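Local coordinates for protein gigastasin (PDB 5UBM) that probably inhibits serine proteases of the complement cascade, as a leech protein of the disulfide-rich antistasin family, at residues G86-K91 / F97-T102. Residues are numbered along the deposited sequence; the frame is centred on the assembly and turned at random.
Sequences GFKTDK and FCTCNT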
loop_
_atom_site.group_PDB
_atom_site.type_symbol
_atom_site.label_atom_id
_atom_site.label_comp_id
_atom_site.label_asym_id
_atom_site.label_seq_id
_atom_site.Cartn_x
_atom_site.Cartn_y
_atom_site.Cartn_z
ATOM N N GLY C 86 -6.679 -2.784 26.662
ATOM C CA GLY C 86 -6.076 -1.601 27.247
ATOM C C GLY C 86 -4.607 -1.800 27.574
ATOM O O GLY C 86 -4.094 -2.925 27.564
ATOM N N PHE C 87 -3.919 -0.699 27.851
ATOM C CA PHE C 87 -2.519 -0.767 28.249
ATOM C C PHE C 87 -2.388 -1.341 29.656
ATOM O O PHE C 87 -3.216 -1.070 30.531
ATOM C CB PHE C 87 -1.869 0.616 28.178
ATOM C CG PHE C 87 -1.457 1.023 26.791
ATOM C CD1 PHE C 87 -2.405 1.425 25.859
ATOM C CD2 PHE C 87 -0.121 1.021 26.423
ATOM C CE1 PHE C 87 -2.028 1.805 24.581
ATOM C CE2 PHE C 87 0.265 1.405 25.147
ATOM C CZ PHE C 87 -0.689 1.794 24.223
ATOM N N LYS C 88 -1.354 -2.148 29.864
ATOM C CA LYS C 88 -1.057 -2.660 31.189
ATOM C C LYS C 88 -0.652 -1.507 32.092
ATOM O O LYS C 88 0.290 -0.777 31.789
ATOM C CB LYS C 88 0.049 -3.711 31.130
ATOM C CG LYS C 88 0.394 -4.301 32.484
ATOM C CD LYS C 88 1.294 -5.515 32.348
ATOM C CE LYS C 88 1.471 -6.209 33.685
ATOM N NZ LYS C 88 0.158 -6.531 34.316
ATOM N N THR C 89 -1.374 -1.330 33.193
ATOM C CA THR C 89 -1.107 -0.211 34.089
ATOM C C THR C 89 -0.655 -0.682 35.466
ATOM O O THR C 89 -1.122 -1.707 35.962
ATOM C CB THR C 89 -2.347 0.687 34.242
ATOM O OG1 THR C 89 -3.413 -0.063 34.833
ATOM C CG2 THR C 89 -2.797 1.195 32.889
ATOM N N ASP C 90 0.256 0.066 36.082
ATOM C CA ASP C 90 0.756 -0.293 37.406
ATOM C C ASP C 90 -0.197 0.165 38.510
ATOM O O ASP C 90 -1.307 0.621 38.242
ATOM C CB ASP C 90 2.161 0.287 37.641
ATOM C CG ASP C 90 2.197 1.817 37.608
ATOM O OD1 ASP C 90 1.134 2.464 37.491
ATOM O OD2 ASP C 90 3.310 2.376 37.714
ATOM N N LYS C 91 0.250 0.053 39.754
ATOM C CA LYS C 91 -0.581 0.410 40.894
ATOM C C LYS C 91 -0.678 1.927 41.049
ATOM O O LYS C 91 -1.558 2.433 41.745
ATOM C CB LYS C 91 -0.035 -0.235 42.168
ATOM C CG LYS C 91 0.130 -1.745 42.047
ATOM C CD LYS C 91 0.401 -2.407 43.388
ATOM C CE LYS C 91 1.724 -1.958 43.989
ATOM N NZ LYS C 91 1.962 -2.593 45.320
ATOM N N PHE C 97 4.773 1.652 28.421
ATOM C CA PHE C 97 5.099 2.324 27.175
ATOM C C PHE C 97 4.528 1.585 25.975
ATOM O O PHE C 97 3.989 2.199 25.052
ATOM C CB PHE C 97 6.606 2.466 27.016
ATOM C CG PHE C 97 7.008 3.256 25.805
ATOM C CD1 PHE C 97 7.097 4.636 25.863
ATOM C CD2 PHE C 97 7.290 2.621 24.604
ATOM C CE1 PHE C 97 7.466 5.371 24.747
ATOM C CE2 PHE C 97 7.654 3.350 23.486
ATOM C CZ PHE C 97 7.744 4.725 23.558
ATOM N N CYS C 98 4.655 0.267 25.981
ATOM C CA CYS C 98 4.131 -0.527 24.880
ATOM C C CYS C 98 3.909 -1.972 25.299
ATOM O O CYS C 98 4.457 -2.899 24.701
ATOM C CB CYS C 98 5.069 -0.469 23.677
ATOM S SG CYS C 98 4.204 -0.652 22.108
ATOM N N THR C 99 3.108 -2.149 26.340
ATOM C CA THR C 99 2.714 -3.471 26.795
ATOM C C THR C 99 1.203 -3.517 26.928
ATOM O O THR C 99 0.601 -2.651 27.561
ATOM C CB THR C 99 3.368 -3.823 28.132
ATOM O OG1 THR C 99 4.790 -3.897 27.959
ATOM C CG2 THR C 99 2.843 -5.158 28.649
ATOM N N CYS C 100 0.584 -4.512 26.310
ATOM C CA CYS C 100 -0.863 -4.635 26.371
ATOM C C CYS C 100 -1.267 -5.521 27.527
ATOM O O CYS C 100 -0.503 -6.385 27.941
ATOM C CB CYS C 100 -1.414 -5.195 25.061
ATOM S SG CYS C 100 -1.384 -4.020 23.697
ATOM N N ASN C 101 -2.460 -5.287 28.061
ATOM C CA ASN C 101 -3.061 -6.204 29.017
ATOM C C ASN C 101 -3.411 -7.524 28.347
ATOM O O ASN C 101 -3.633 -7.572 27.138
ATOM C CB ASN C 101 -4.323 -5.595 29.635
ATOM C CG ASN C 101 -4.022 -4.665 30.794
ATOM O OD1 ASN C 101 -3.244 -4.997 31.685
ATOM N ND2 ASN C 101 -4.642 -3.493 30.785
ATOM N N THR C 102 -3.455 -8.597 29.130
ATOM C CA THR C 102 -4.102 -9.817 28.670
ATOM C C THR C 102 -5.564 -9.726 29.075
ATOM O O THR C 102 -5.952 -8.808 29.800
ATOM C CB THR C 102 -3.467 -11.093 29.263
ATOM O OG1 THR C 102 -3.458 -11.013 30.692
ATOM C CG2 THR C 102 -2.045 -11.264 28.763
#
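F87 and C100 form an antiparallel non-hydrogen-bonded pair, CA to CA 4.6 Å, bracketed by two backbone hydrogen bonds: N101 N to G86 O at 2.9 Å and K88 N to T99 O at 3.1 Å. This short pairing lies within an antistasin-type module, a small domain held together largely by disulfides: C98 is bonded to C79 and C100 to C83. K88 also makes a backbone hydrogen bond with A96; between the two pairings the chain bends sharply at F97 and C98.

The side chains of F87 and C100 diverge. F87 CG lies anti to its carbonyl carbon (chi1 -80°), which slants the ring obliquely past the other segment and brings CE2, at the ring edge, 3.8 Å from F97 O, near the ring plane. K78 makes a cation-pi contact with this ring, and a basic side chain of the bound partner protein packs on it; F97 meets an aromatic ring of that protein edge to face. K88 and T99 run side by side, T99 CG2 lying 4.0 Å from K88 CD.

N101 crosses K88 at about a right angle, and N101 ND2 comes 2.8 Å from F87 O, but at an angle too poor for a hydrogen bond. The amide is held from both ends: ND2 hydrogen-bonds Y85 O and OD1 hydrogen-bonds T105 OG1. Shortened to an alanine, this side chain would probably leave Y85 O and T105 OG1 without their common mate and uncover the backbone around K88. OD1 itself rests 3.2 Å from K88 CA and 3.6 Å from K88 CB.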